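Local coordinates for CELL WALL surface anchor family protein (Streptococcus pneumoniae, PDB 2X9Z), which forms the repeating backbone subunit of the pneumococcal pilus, a surface fibre probably assembled by sortase and used in cell adhesion, at residues K4-F9 and D252-K257; G11-D16 and E37-I42; A46-A51 and K102-N107; A51-R56 and L93-A98; K69-D74 and T111-Y116. The protein carries 1 engineered substitution. All coordinates share one frame; numbering follows the deposited sequence. Where two conformers were deposited one is given.

Interaction 1 of 5, residues K4-F9 and D252-K257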
# COMPACT_ATOMS: atom_id res chain seq x y z
N LYS A 4 6.90 -12.54 4.43
CA LYS A 4 6.20 -12.78 3.17
C LYS A 4 4.77 -12.29 3.30
O LYS A 4 4.22 -12.28 4.40
CB LYS A 4 6.20 -14.27 2.83
CG LYS A 4 7.60 -14.86 2.63
CD LYS A 4 7.54 -16.31 2.18
CE LYS A 4 6.83 -17.18 3.20
NZ LYS A 4 7.57 -17.28 4.48
N ILE A 5 4.16 -11.89 2.19
CA ILE A 5 2.82 -11.32 2.24
C ILE A 5 2.00 -11.69 1.01
O ILE A 5 2.55 -11.91 -0.07
CB ILE A 5 2.87 -9.78 2.38
CG1 ILE A 5 1.50 -9.20 2.71
CG2 ILE A 5 3.46 -9.15 1.13
CD1 ILE A 5 1.57 -7.77 3.20
N ASP A 6 0.69 -11.76 1.19
CA ASP A 6 -0.21 -11.89 0.06
C ASP A 6 -1.50 -11.14 0.39
O ASP A 6 -1.88 -11.01 1.56
CB ASP A 6 -0.51 -13.35 -0.23
CG ASP A 6 -1.26 -13.54 -1.54
OD1 ASP A 6 -1.02 -12.76 -2.50
OD2 ASP A 6 -2.10 -14.46 -1.62
N LYS A 7 -2.16 -10.65 -0.65
CA LYS A 7 -3.45 -10.02 -0.51
C LYS A 7 -4.42 -10.64 -1.50
O LYS A 7 -4.10 -10.81 -2.67
CB LYS A 7 -3.36 -8.52 -0.77
CG LYS A 7 -4.70 -7.87 -0.65
CD LYS A 7 -4.67 -6.42 -1.01
CE LYS A 7 -6.03 -5.86 -0.73
NZ LYS A 7 -5.99 -4.41 -0.68
N ASP A 8 -5.62 -10.96 -1.03
CA ASP A 8 -6.63 -11.52 -1.93
C ASP A 8 -8.00 -11.39 -1.29
O ASP A 8 -8.15 -10.81 -0.22
CB ASP A 8 -6.30 -12.99 -2.23
CG ASP A 8 -6.73 -13.43 -3.63
OD1 ASP A 8 -7.71 -12.88 -4.18
OD2 ASP A 8 -6.07 -14.34 -4.18
N PHE A 9 -9.01 -11.92 -1.97
CA PHE A 9 -10.34 -11.97 -1.39
C PHE A 9 -10.37 -12.97 -0.24
O PHE A 9 -9.47 -13.80 -0.10
CB PHE A 9 -11.36 -12.32 -2.47
CG PHE A 9 -11.33 -11.38 -3.64
CD1 PHE A 9 -10.96 -11.82 -4.90
CD2 PHE A 9 -11.63 -10.04 -3.46
CE1 PHE A 9 -10.90 -10.94 -5.97
CE2 PHE A 9 -11.59 -9.16 -4.53
CZ PHE A 9 -11.22 -9.61 -5.79
N ASP A 252 5.24 -5.71 -1.00
CA ASP A 252 4.21 -5.16 -1.86
C ASP A 252 3.55 -6.35 -2.56
O ASP A 252 4.05 -6.83 -3.57
CB ASP A 252 4.89 -4.23 -2.88
CG ASP A 252 3.92 -3.39 -3.69
OD1 ASP A 252 2.70 -3.42 -3.42
OD2 ASP A 252 4.39 -2.69 -4.61
N PRO A 253 2.44 -6.86 -2.00
CA PRO A 253 1.80 -8.07 -2.53
C PRO A 253 1.16 -7.84 -3.89
O PRO A 253 0.79 -6.71 -4.24
CB PRO A 253 0.70 -8.36 -1.49
CG PRO A 253 0.41 -7.05 -0.86
CD PRO A 253 1.71 -6.30 -0.84
N THR A 254 1.03 -8.90 -4.67
CA THR A 254 0.21 -8.84 -5.87
C THR A 254 -1.23 -8.59 -5.44
O THR A 254 -1.63 -8.98 -4.34
CB THR A 254 0.32 -10.11 -6.73
OG1 THR A 254 0.02 -11.26 -5.93
CG2 THR A 254 1.72 -10.24 -7.32
N GLU A 255 -1.99 -7.94 -6.31
CA GLU A 255 -3.26 -7.34 -5.94
C GLU A 255 -4.42 -7.99 -6.69
O GLU A 255 -4.34 -8.26 -7.89
CB GLU A 255 -3.20 -5.83 -6.23
CG GLU A 255 -1.98 -5.14 -5.59
CD GLU A 255 -1.67 -3.75 -6.16
OE1 GLU A 255 -0.81 -3.05 -5.58
OE2 GLU A 255 -2.27 -3.35 -7.18
N PRO A 256 -5.52 -8.26 -5.98
CA PRO A 256 -6.73 -8.79 -6.62
C PRO A 256 -7.47 -7.66 -7.32
O PRO A 256 -7.21 -6.49 -7.04
CB PRO A 256 -7.54 -9.29 -5.43
CG PRO A 256 -7.19 -8.34 -4.33
CD PRO A 256 -5.73 -7.98 -4.55
N LYS A 257 -8.38 -8.01 -8.22
CA LYS A 257 -9.16 -7.01 -8.94
C LYS A 257 -10.63 -7.40 -9.00
O LYS A 257 -10.97 -8.59 -8.98
CB LYS A 257 -8.64 -6.83 -10.37
CG LYS A 257 -7.24 -6.26 -10.46
CD LYS A 257 -6.77 -6.20 -11.89
CE LYS A 257 -5.36 -5.65 -11.99
NZ LYS A 257 -4.46 -6.32 -11.01
O HOH W 1 1.62 -11.49 -2.94

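Interaction 2 of 5, residues G11-D16 and E37-I42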
# COMPACT_ATOMS: atom_id res chain seq x y z
N GLY A 11 -10.44 -15.87 2.17
CA GLY A 11 -10.19 -17.29 2.03
C GLY A 11 -9.16 -17.67 0.98
O GLY A 11 -8.85 -18.85 0.81
N LYS A 12 -8.62 -16.68 0.27
CA LYS A 12 -7.77 -16.97 -0.89
C LYS A 12 -6.32 -16.49 -0.76
O LYS A 12 -5.49 -16.85 -1.59
CB LYS A 12 -8.40 -16.38 -2.15
CG LYS A 12 -9.76 -16.97 -2.50
CD LYS A 12 -10.28 -16.39 -3.82
CE LYS A 12 -11.42 -17.23 -4.41
NZ LYS A 12 -12.68 -17.14 -3.62
N ALA A 13 -6.02 -15.70 0.27
CA ALA A 13 -4.65 -15.21 0.42
C ALA A 13 -3.72 -16.31 0.92
O ALA A 13 -4.07 -17.09 1.79
CB ALA A 13 -4.61 -14.02 1.37
N ASN A 14 -2.52 -16.35 0.35
CA ASN A 14 -1.56 -17.41 0.64
C ASN A 14 -0.17 -16.96 0.22
O ASN A 14 0.18 -17.03 -0.95
CB ASN A 14 -1.97 -18.68 -0.10
CG ASN A 14 -1.13 -19.89 0.27
OD1 ASN A 14 0.04 -19.76 0.63
ND2 ASN A 14 -1.73 -21.07 0.18
N PRO A 15 0.64 -16.48 1.19
CA PRO A 15 1.96 -15.94 0.85
C PRO A 15 2.90 -16.96 0.23
O PRO A 15 3.75 -16.58 -0.58
CB PRO A 15 2.52 -15.49 2.20
CG PRO A 15 1.33 -15.26 3.05
CD PRO A 15 0.31 -16.28 2.61
N ASP A 16 2.75 -18.23 0.60
CA ASP A 16 3.61 -19.28 0.06
C ASP A 16 3.22 -19.63 -1.37
O ASP A 16 4.08 -19.90 -2.21
CB ASP A 16 3.54 -20.53 0.94
CG ASP A 16 4.17 -20.33 2.31
OD1 ASP A 16 5.22 -19.66 2.38
OD2 ASP A 16 3.62 -20.84 3.31
N GLU A 37 -8.63 -9.98 2.49
CA GLU A 37 -7.70 -10.36 3.55
C GLU A 37 -6.26 -10.14 3.11
O GLU A 37 -5.90 -10.29 1.93
CB GLU A 37 -7.92 -11.81 3.97
CG GLU A 37 -7.61 -12.82 2.90
CD GLU A 37 -7.95 -14.23 3.31
OE1 GLU A 37 -7.29 -15.17 2.83
OE2 GLU A 37 -8.89 -14.41 4.12
N ILE A 38 -5.43 -9.76 4.08
CA ILE A 38 -4.00 -9.59 3.89
C ILE A 38 -3.35 -10.55 4.88
O ILE A 38 -3.62 -10.48 6.08
CB ILE A 38 -3.55 -8.15 4.23
CG1 ILE A 38 -4.34 -7.12 3.42
CG2 ILE A 38 -2.05 -8.00 4.04
CD1 ILE A 38 -4.22 -5.73 3.98
N VAL A 39 -2.52 -11.46 4.38
CA VAL A 39 -1.86 -12.45 5.22
C VAL A 39 -0.35 -12.24 5.15
O VAL A 39 0.22 -12.17 4.05
CB VAL A 39 -2.22 -13.89 4.78
CG1 VAL A 39 -1.40 -14.90 5.56
CG2 VAL A 39 -3.72 -14.15 4.95
N THR A 40 0.28 -12.13 6.32
CA THR A 40 1.72 -11.86 6.40
C THR A 40 2.39 -12.89 7.29
O THR A 40 1.90 -13.20 8.38
CB THR A 40 1.98 -10.44 6.97
OG1 THR A 40 1.21 -9.49 6.22
CG2 THR A 40 3.46 -10.08 6.86
N LYS A 41 3.50 -13.44 6.81
CA LYS A 41 4.28 -14.39 7.57
C LYS A 41 5.53 -13.69 8.09
O LYS A 41 6.34 -13.20 7.31
CB LYS A 41 4.71 -15.56 6.69
CG LYS A 41 3.57 -16.31 6.04
CD LYS A 41 2.83 -17.18 7.02
CE LYS A 41 1.76 -18.00 6.30
NZ LYS A 41 0.99 -18.87 7.24
N ILE A 42 5.67 -13.66 9.41
CA ILE A 42 6.83 -13.05 10.04
C ILE A 42 7.74 -14.16 10.52
O ILE A 42 7.29 -15.10 11.18
CB ILE A 42 6.38 -12.13 11.20
CG1 ILE A 42 5.58 -10.95 10.63
CG2 ILE A 42 7.57 -11.66 12.05
CD1 ILE A 42 5.07 -9.99 11.65
O HOH W 2 -6.41 -17.48 3.21

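Interaction 3 of 5, residues A46-A51 and K102-N107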
# COMPACT_ATOMS: atom_id res chain seq x y z
N ALA A 46 12.27 -12.73 14.94
CA ALA A 46 12.23 -11.36 14.44
C ALA A 46 12.48 -10.35 15.56
O ALA A 46 12.19 -10.62 16.73
CB ALA A 46 10.89 -11.09 13.77
N ASN A 47 13.03 -9.19 15.21
CA ASN A 47 13.21 -8.11 16.17
C ASN A 47 12.83 -6.77 15.55
O ASN A 47 13.60 -5.81 15.57
CB ASN A 47 14.65 -8.08 16.69
CG ASN A 47 14.79 -7.21 17.92
OD1 ASN A 47 13.86 -7.11 18.73
ND2 ASN A 47 15.95 -6.59 18.08
N TYR A 48 11.62 -6.70 14.99
CA TYR A 48 11.20 -5.50 14.29
C TYR A 48 10.88 -4.37 15.25
O TYR A 48 10.26 -4.58 16.29
CB TYR A 48 9.97 -5.78 13.44
CG TYR A 48 10.14 -6.82 12.35
CD1 TYR A 48 11.40 -7.18 11.88
CD2 TYR A 48 9.03 -7.43 11.77
CE1 TYR A 48 11.54 -8.13 10.87
CE2 TYR A 48 9.16 -8.37 10.77
CZ TYR A 48 10.41 -8.73 10.32
OH TYR A 48 10.52 -9.68 9.31
N ALA A 49 11.30 -3.16 14.88
CA ALA A 49 10.89 -1.94 15.56
C ALA A 49 9.55 -1.45 15.02
O ALA A 49 8.83 -0.72 15.70
CB ALA A 49 11.95 -0.85 15.37
N THR A 50 9.23 -1.84 13.79
CA THR A 50 7.99 -1.44 13.13
C THR A 50 7.44 -2.60 12.33
O THR A 50 8.18 -3.31 11.63
CB THR A 50 8.21 -0.24 12.19
OG1 THR A 50 8.66 0.89 12.94
CG2 THR A 50 6.92 0.13 11.44
N ALA A 51 6.13 -2.81 12.45
CA ALA A 51 5.37 -3.71 11.60
C ALA A 51 4.09 -2.97 11.25
O ALA A 51 3.15 -2.93 12.04
CB ALA A 51 5.08 -5.01 12.31
N LYS A 102 4.17 -9.94 20.44
CA LYS A 102 3.52 -11.18 20.04
C LYS A 102 4.04 -11.76 18.72
O LYS A 102 3.77 -12.92 18.41
CB LYS A 102 2.00 -11.00 19.99
CG LYS A 102 1.38 -10.76 21.36
CD LYS A 102 -0.11 -10.47 21.30
CE LYS A 102 -0.68 -10.43 22.71
NZ LYS A 102 -2.14 -10.13 22.70
N VAL A 103 4.79 -10.96 17.95
CA VAL A 103 5.36 -11.47 16.70
C VAL A 103 6.89 -11.52 16.71
O VAL A 103 7.47 -12.25 15.92
CB VAL A 103 4.86 -10.70 15.45
CG1 VAL A 103 3.35 -10.78 15.34
CG2 VAL A 103 5.33 -9.25 15.48
N ASN A 104 7.52 -10.75 17.59
CA ASN A 104 8.98 -10.73 17.70
C ASN A 104 9.48 -11.82 18.62
O ASN A 104 8.78 -12.23 19.55
CB ASN A 104 9.47 -9.39 18.26
CG ASN A 104 9.55 -8.30 17.22
OD1 ASN A 104 9.62 -8.56 16.02
ND2 ASN A 104 9.54 -7.05 17.68
N ASP A 105 10.71 -12.28 18.38
CA ASP A 105 11.36 -13.24 19.27
C ASP A 105 10.50 -14.47 19.55
O ASP A 105 10.41 -14.94 20.69
CB ASP A 105 11.76 -12.57 20.59
CG ASP A 105 12.79 -13.37 21.37
OD1 ASP A 105 13.55 -14.15 20.75
OD2 ASP A 105 12.85 -13.23 22.61
N GLN A 106 9.87 -14.99 18.50
CA GLN A 106 9.09 -16.22 18.58
C GLN A 106 9.86 -17.37 17.93
O GLN A 106 10.71 -17.14 17.07
CB GLN A 106 7.71 -16.03 17.95
CG GLN A 106 6.96 -14.85 18.54
CD GLN A 106 6.66 -15.03 20.03
OE1 GLN A 106 6.40 -16.14 20.51
NE2 GLN A 106 6.66 -13.93 20.76
N ASN A 107 9.57 -18.60 18.34
CA ASN A 107 10.38 -19.74 17.90
C ASN A 107 9.93 -20.39 16.59
O ASN A 107 10.56 -21.32 16.09
CB ASN A 107 10.56 -20.78 19.02
CG ASN A 107 9.48 -21.85 19.03
OD1 ASN A 107 8.40 -21.69 18.47
ND2 ASN A 107 9.78 -22.97 19.70
O HOH W 3 9.57 -13.92 15.69

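Interaction 4 of 5, residues A51-R56 and L93-A98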
# COMPACT_ATOMS: atom_id res chain seq x y z
N ALA A 51 6.13 -2.81 12.45
CA ALA A 51 5.37 -3.71 11.60
C ALA A 51 4.09 -2.97 11.25
O ALA A 51 3.15 -2.93 12.04
CB ALA A 51 5.08 -5.01 12.31
N ASN A 52 4.08 -2.37 10.06
CA ASN A 52 3.00 -1.49 9.62
C ASN A 52 2.41 -1.97 8.29
O ASN A 52 3.15 -2.28 7.36
CB ASN A 52 3.56 -0.08 9.46
CG ASN A 52 2.53 0.92 8.96
OD1 ASN A 52 1.67 1.38 9.72
ND2 ASN A 52 2.62 1.29 7.68
N TRP A 53 1.08 -2.00 8.20
CA TRP A 53 0.40 -2.30 6.95
C TRP A 53 -0.37 -1.07 6.50
O TRP A 53 -1.06 -0.43 7.29
CB TRP A 53 -0.58 -3.47 7.10
CG TRP A 53 0.07 -4.79 7.40
CD1 TRP A 53 0.40 -5.77 6.49
CD2 TRP A 53 0.48 -5.28 8.69
NE1 TRP A 53 0.98 -6.83 7.14
CE2 TRP A 53 1.05 -6.56 8.48
CE3 TRP A 53 0.43 -4.76 9.99
CZ2 TRP A 53 1.55 -7.33 9.53
CZ3 TRP A 53 0.93 -5.53 11.03
CH2 TRP A 53 1.48 -6.80 10.79
N SER A 54 -0.27 -0.75 5.22
CA SER A 54 -0.91 0.43 4.67
C SER A 54 -1.67 -0.01 3.42
O SER A 54 -1.11 -0.69 2.56
CB SER A 54 0.17 1.48 4.34
OG SER A 54 -0.38 2.68 3.84
N ASP A 55 -2.94 0.37 3.32
CA ASP A 55 -3.81 -0.12 2.25
C ASP A 55 -4.64 1.04 1.68
O ASP A 55 -5.28 1.78 2.43
CB ASP A 55 -4.71 -1.20 2.85
CG ASP A 55 -5.46 -2.01 1.82
OD1 ASP A 55 -5.53 -1.64 0.62
OD2 ASP A 55 -6.00 -3.05 2.24
N ARG A 56 -4.63 1.20 0.36
CA ARG A 56 -5.51 2.18 -0.29
C ARG A 56 -6.16 1.53 -1.49
O ARG A 56 -5.63 0.57 -2.05
CB ARG A 56 -4.73 3.41 -0.74
CG ARG A 56 -4.13 4.23 0.40
CD ARG A 56 -5.22 4.91 1.23
NE ARG A 56 -4.69 5.83 2.25
CZ ARG A 56 -4.17 5.45 3.42
NH1 ARG A 56 -4.10 4.17 3.73
NH2 ARG A 56 -3.72 6.37 4.27
N LEU A 93 -2.49 0.22 9.65
CA LEU A 93 -2.55 -0.56 10.88
C LEU A 93 -1.13 -0.86 11.31
O LEU A 93 -0.37 -1.47 10.55
CB LEU A 93 -3.33 -1.87 10.68
CG LEU A 93 -3.68 -2.69 11.93
CD1 LEU A 93 -4.86 -3.61 11.67
CD2 LEU A 93 -2.49 -3.48 12.47
N LYS A 94 -0.75 -0.41 12.50
CA LYS A 94 0.61 -0.62 12.97
C LYS A 94 0.59 -1.33 14.32
O LYS A 94 -0.26 -1.05 15.17
CB LYS A 94 1.33 0.72 13.11
CG LYS A 94 0.81 1.61 14.21
CD LYS A 94 1.80 2.70 14.54
CE LYS A 94 2.09 2.73 16.02
NZ LYS A 94 3.23 3.63 16.32
N LEU A 95 1.52 -2.26 14.52
CA LEU A 95 1.62 -2.91 15.82
C LEU A 95 2.25 -1.96 16.84
O LEU A 95 3.22 -1.26 16.54
CB LEU A 95 2.43 -4.20 15.73
CG LEU A 95 1.87 -5.28 14.80
CD1 LEU A 95 2.65 -6.58 14.99
CD2 LEU A 95 0.38 -5.51 15.05
N THR A 96 1.68 -1.92 18.04
CA THR A 96 2.29 -1.20 19.15
C THR A 96 3.38 -2.09 19.75
O THR A 96 3.60 -3.21 19.29
CB THR A 96 1.28 -0.94 20.26
OG1 THR A 96 0.81 -2.19 20.75
CG2 THR A 96 0.10 -0.13 19.73
N ASP A 97 4.07 -1.60 20.78
CA ASP A 97 5.05 -2.45 21.44
C ASP A 97 4.41 -3.74 21.96
O ASP A 97 5.01 -4.82 21.87
CB ASP A 97 5.75 -1.70 22.58
CG ASP A 97 6.70 -0.62 22.07
OD1 ASP A 97 6.99 -0.59 20.85
OD2 ASP A 97 7.17 0.19 22.89
N ALA A 98 3.19 -3.63 22.48
CA ALA A 98 2.47 -4.80 22.98
C ALA A 98 2.20 -5.81 21.86
O ALA A 98 2.31 -7.02 22.05
CB ALA A 98 1.17 -4.39 23.66
O HOH W 4 4.80 -0.92 14.28

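Interaction 5 of 5, residues K69-D74 and T111-Y116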
# COMPACT_ATOMS: atom_id res chain seq x y z
N LYS A 69 -10.40 -6.29 11.04
CA LYS A 69 -10.09 -7.22 12.12
C LYS A 69 -8.67 -7.74 11.93
O LYS A 69 -8.22 -7.93 10.80
CB LYS A 69 -11.06 -8.41 12.10
CG LYS A 69 -12.55 -8.04 12.13
CD LYS A 69 -13.08 -7.88 13.54
CE LYS A 69 -14.60 -7.90 13.57
NZ LYS A 69 -15.18 -6.76 12.82
N VAL A 70 -7.96 -7.94 13.03
CA VAL A 70 -6.58 -8.43 12.94
C VAL A 70 -6.32 -9.55 13.94
O VAL A 70 -6.67 -9.45 15.12
CB VAL A 70 -5.56 -7.28 13.11
CG1 VAL A 70 -5.79 -6.52 14.41
CG2 VAL A 70 -4.13 -7.80 13.03
N THR A 71 -5.69 -10.62 13.45
CA THR A 71 -5.36 -11.78 14.26
C THR A 71 -3.89 -12.15 14.06
O THR A 71 -3.31 -11.88 13.00
CB THR A 71 -6.22 -13.02 13.87
OG1 THR A 71 -6.01 -13.35 12.50
CG2 THR A 71 -7.71 -12.74 14.12
N VAL A 72 -3.30 -12.75 15.09
CA VAL A 72 -2.01 -13.41 14.97
C VAL A 72 -2.22 -14.88 15.29
O VAL A 72 -2.75 -15.22 16.34
CB VAL A 72 -0.97 -12.82 15.93
CG1 VAL A 72 0.34 -13.59 15.83
CG2 VAL A 72 -0.76 -11.33 15.65
N ASP A 73 -1.83 -15.76 14.36
CA ASP A 73 -2.10 -17.19 14.47
C ASP A 73 -3.56 -17.45 14.84
O ASP A 73 -3.88 -18.32 15.65
CB ASP A 73 -1.14 -17.86 15.46
CG ASP A 73 0.30 -17.93 14.94
OD1 ASP A 73 0.53 -17.67 13.74
OD2 ASP A 73 1.21 -18.24 15.73
N ASP A 74 -4.45 -16.68 14.21
CA ASP A 74 -5.89 -16.81 14.39
C ASP A 74 -6.41 -16.42 15.78
O ASP A 74 -7.55 -16.73 16.13
CB ASP A 74 -6.37 -18.22 14.00
CG ASP A 74 -6.17 -18.51 12.52
OD1 ASP A 74 -6.48 -17.64 11.68
OD2 ASP A 74 -5.72 -19.63 12.19
N THR A 111 1.82 -15.86 11.80
CA THR A 111 0.96 -15.44 10.71
C THR A 111 0.01 -14.35 11.15
O THR A 111 -0.84 -14.58 12.02
CB THR A 111 0.13 -16.62 10.18
OG1 THR A 111 1.02 -17.64 9.72
CG2 THR A 111 -0.77 -16.18 9.05
N VAL A 112 0.14 -13.17 10.55
CA VAL A 112 -0.78 -12.07 10.82
C VAL A 112 -1.83 -12.05 9.72
O VAL A 112 -1.48 -12.12 8.55
CB VAL A 112 -0.06 -10.70 10.85
CG1 VAL A 112 -1.05 -9.60 11.23
CG2 VAL A 112 1.11 -10.73 11.82
N LYS A 113 -3.10 -11.97 10.09
CA LYS A 113 -4.17 -11.85 9.12
C LYS A 113 -5.02 -10.62 9.42
O LYS A 113 -5.47 -10.42 10.55
CB LYS A 113 -5.05 -13.11 9.12
CG LYS A 113 -6.20 -13.08 8.13
CD LYS A 113 -6.90 -14.43 8.11
CE LYS A 113 -8.18 -14.42 7.31
NZ LYS A 113 -8.85 -15.74 7.39
N ILE A 114 -5.21 -9.79 8.40
CA ILE A 114 -6.03 -8.60 8.51
C ILE A 114 -7.18 -8.76 7.53
O ILE A 114 -6.97 -9.04 6.35
CB ILE A 114 -5.24 -7.33 8.14
CG1 ILE A 114 -4.04 -7.17 9.08
CG2 ILE A 114 -6.15 -6.09 8.17
CD1 ILE A 114 -3.06 -6.10 8.62
N THR A 115 -8.41 -8.63 8.02
CA THR A 115 -9.58 -8.75 7.16
C THR A 115 -10.39 -7.46 7.20
O THR A 115 -10.36 -6.72 8.20
CB THR A 115 -10.47 -9.94 7.56
OG1 THR A 115 -10.99 -9.73 8.88
CG2 THR A 115 -9.69 -11.24 7.55
N TYR A 116 -11.11 -7.20 6.12
CA TYR A 116 -11.97 -6.02 6.02
C TYR A 116 -12.81 -6.15 4.76
O TYR A 116 -12.61 -7.07 3.97
CB TYR A 116 -11.13 -4.73 5.94
CG TYR A 116 -10.35 -4.60 4.66
CD1 TYR A 116 -10.89 -3.93 3.56
CD2 TYR A 116 -9.07 -5.13 4.55
CE1 TYR A 116 -10.18 -3.80 2.37
CE2 TYR A 116 -8.34 -5.00 3.36
CZ TYR A 116 -8.91 -4.34 2.28
OH TYR A 116 -8.20 -4.22 1.11
O HOH W 5 -3.74 -14.94 11.98
O HOH W 6 -8.26 -11.33 10.82
O HOH W 7 1.38 -19.49 11.76

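Interaction 1 of 5, residues K4-F9 and D252-K257
Two prolines of 252-257 pack against strand 4-9, which runs in nearly the same direction, and no direct hydrogen bond joins the two segments. The apolar contacts come first. Ile5 reaches the Pro253 ring with its CG2 branch, 3.9 Å from Pro253 CD, while Pro256 CD sits 4.0 Å from Lys7 CD, its ring crossing the lysine chain at about a right angle. A CH-pi contact follows: Pro256 CB stands over one face of the Phe9 ring, 4.0 Å from its centroid. Lys7 runs fully extended, with CG anti to the backbone N (chi1 179°), to an NZ covalently linked to Asn132 CG, the intramolecular Lys-Asn isopeptide bond characteristic of Gram-positive pilins; the same NZ hydrogen-bonds Asp55 OD1. Among the polar links, water 1 donates to Ile5 O and Asp6 OD1 and accepts from Thr254 N at 3.2 Å. Lys22 joins both segments too, through a salt bridge to Asp6 OD1 and a hydrogen bond to Thr254 OG1, while Asp6 OD2 accepts Asn14 N.

Interaction 2 of 5, residues G11-D16 and E37-I42
Glu37 reaches out of its strand to grip the backbone of 11-16 with both carboxylate oxygens. From CB, its CG lies between the backbone N and the carbonyl carbon (chi1 66°), and the chain then extends away from the strand. CG passes beside the methyl of Ala13, 3.6 Å from Ala13 CB. Beyond it CD carries the two oxygens to two different amides. OE1 accepts from Ala13 N at 2.9 Å, on the anti side and 24° out of the carboxylate plane. OE2 takes Gly11 N, also at 2.9 Å, along a nearly straight bond (176° at the hydrogen) that arrives from well above that plane. Two backbone N-H groups thus limit the rotation of the carboxylate, and Lys113 offers OE2 a long, weak ion pair.

The partner segment is the loop that follows edge strand 4-9 of the five-stranded antiparallel sheet; it doubles back over the face of strand 33-42 that carries Glu37, Val39 and Lys41. Val39 divides its branches between two residues of this loop: CG2 touches Ala13 CB, and CG1 lies 3.7 Å from Pro15 CD, the valine and the proline ring crossing at about a right angle. Pro15 CG also rests 3.4 Å from Val39 O and 3.9 Å from Lys41 CG. Lys41 NZ hydrogen-bonds Thr111 OG1 on the next strand.

Interaction 3 of 5, residues A46-A51 and K102-N107
Ala46 and Asn104 bring their backbones to 4.6 Å between CA atoms, and beside them Asp105 N donates to Ala46 O at 2.8 Å, in the carbonyl plane. The Asn104 side chain makes the other two direct hydrogen bonds. Its CG is anti to its own carbonyl carbon (chi1 -81°), which carries the amide across to the backbone of Tyr48, where it bonds both ends of that one residue. ND2 donates to Tyr48 O at 2.9 Å, on a lone pair of the carbonyl and with the oxygen close to the amide plane. OD1 accepts Tyr48 N, also at 2.9 Å, but here the donor stands above the plane of the side-chain C=O, 41° out of it. The Tyr48 ring is turned 84° from the amide, and Ala46 CB lies over its centre, 4.1 Å above the plane. Water 3 ties the same loops together, accepting from Ala46 N and Gln106 N and donating to Val103 O, while Gln106 NE2 bonds Asn104 O. The contact joins the approach to strand 50-57 with the turn after helix 97-103. The amide is both donor and acceptor, so one group meets both the N-H and the C=O of a loop residue just ahead of strand 50-57.

Interaction 4 of 5, residues A51-R56 and L93-A98
The indole of Trp53 meets strand 93-95 with its edge: Leu93 O lies in the ring plane 3.4 Å from CE3, and Leu95 CG, also in plane, is 3.9 Å from CZ3. The Leu93 side chain runs alongside the indole, pointing the same way, with CD2 at 4.0 Å from Trp53 CE3. The ring of Phe136 meets the indole too, and Thr40 OG1 bonds its NE1. The two Trp53 torsions together, chi1 -66° and chi2 -96°, turn the CE3-CZ3 edge toward Leu93 and Leu95. Beneath the side chains the strands run antiparallel. Trp53 and Leu93 form a hydrogen-bonded pair: Trp53 N to Leu93 O and Leu93 N to Trp53 O are both 2.8 Å. Leu95 N donates to Ala51 O at 3.0 Å, and water 4 links Ala51 N with Leu95 O. Ala51 CB touches Leu95 CD1. Within its mixed sheet strand 50-57 lies between 130-139 and 90-95, and helix 97-103 packs Leu100 against Ala51 and Leu95.

Interaction 5 of 5, residues K69-D74 and T111-Y116
Val70, Val72, Val112 and Ile114 share one face of this antiparallel strand pair, part of the five-stranded sheet of a Cna-B-like pilin domain; Lys69, Thr71, Lys113 and Thr115 take the other. On the buried face Val70 and Val112 lie side by side, pointing the same way. The CG2 branch of Val70, anti to the backbone N, touches both Val112 CG1 and Ile114 CG1, 4.0 Å from each. Trp53 of the facing sheet packs on Val112 and Ile114. On the opposite face Thr71 and Lys113 run alongside each other, with Thr71 OG1 3.5 Å from Lys113 CB, while the Lys69 chain crosses Thr115 obliquely, Lys69 CB 3.5 Å from Thr115 OG1. Hydrogen-bonded pairs Lys69-Thr115 and Thr71-Lys113 hold the backbones together. Past them Asp73 turns its carboxylate back at about a right angle to Thr111, and Lys110 NZ salt-bridges Asp73 OD2. Asp73 OD1 accepts Thr111 N at 3.0 Å on the syn side, and water 7 bridges that oxygen to Thr111 OG1, which Lys41 NZ also hydrogen-bonds.

Overall arrangement
Interactions 1, 2 and 5 follow one another across the five-stranded sheet: 4-9 beside 33-42, then 110-120 and 61-72. The centres of interactions 1 and 2 are 8 Å apart, and those of 2 and 5 are 9 Å apart. Interaction 4 belongs to the facing mixed sheet, and Trp53 projects between the sheets, touching Ile5 and Ile38 of interactions 1 and 2. Lys7 of interaction 1 ties interactions 1, 4 and 5 together through Asp55: Asp55 OD1 of interaction 4 lies 3.1 Å from Lys7 NZ, and Asp55 OD2 is 2.7 Å from Tyr116 OH of interaction 5. Interaction 3 lies farthest from interaction 1, about 22 Å between centres, with Val103 resting on Ile42, Val72, Leu95 and Val112.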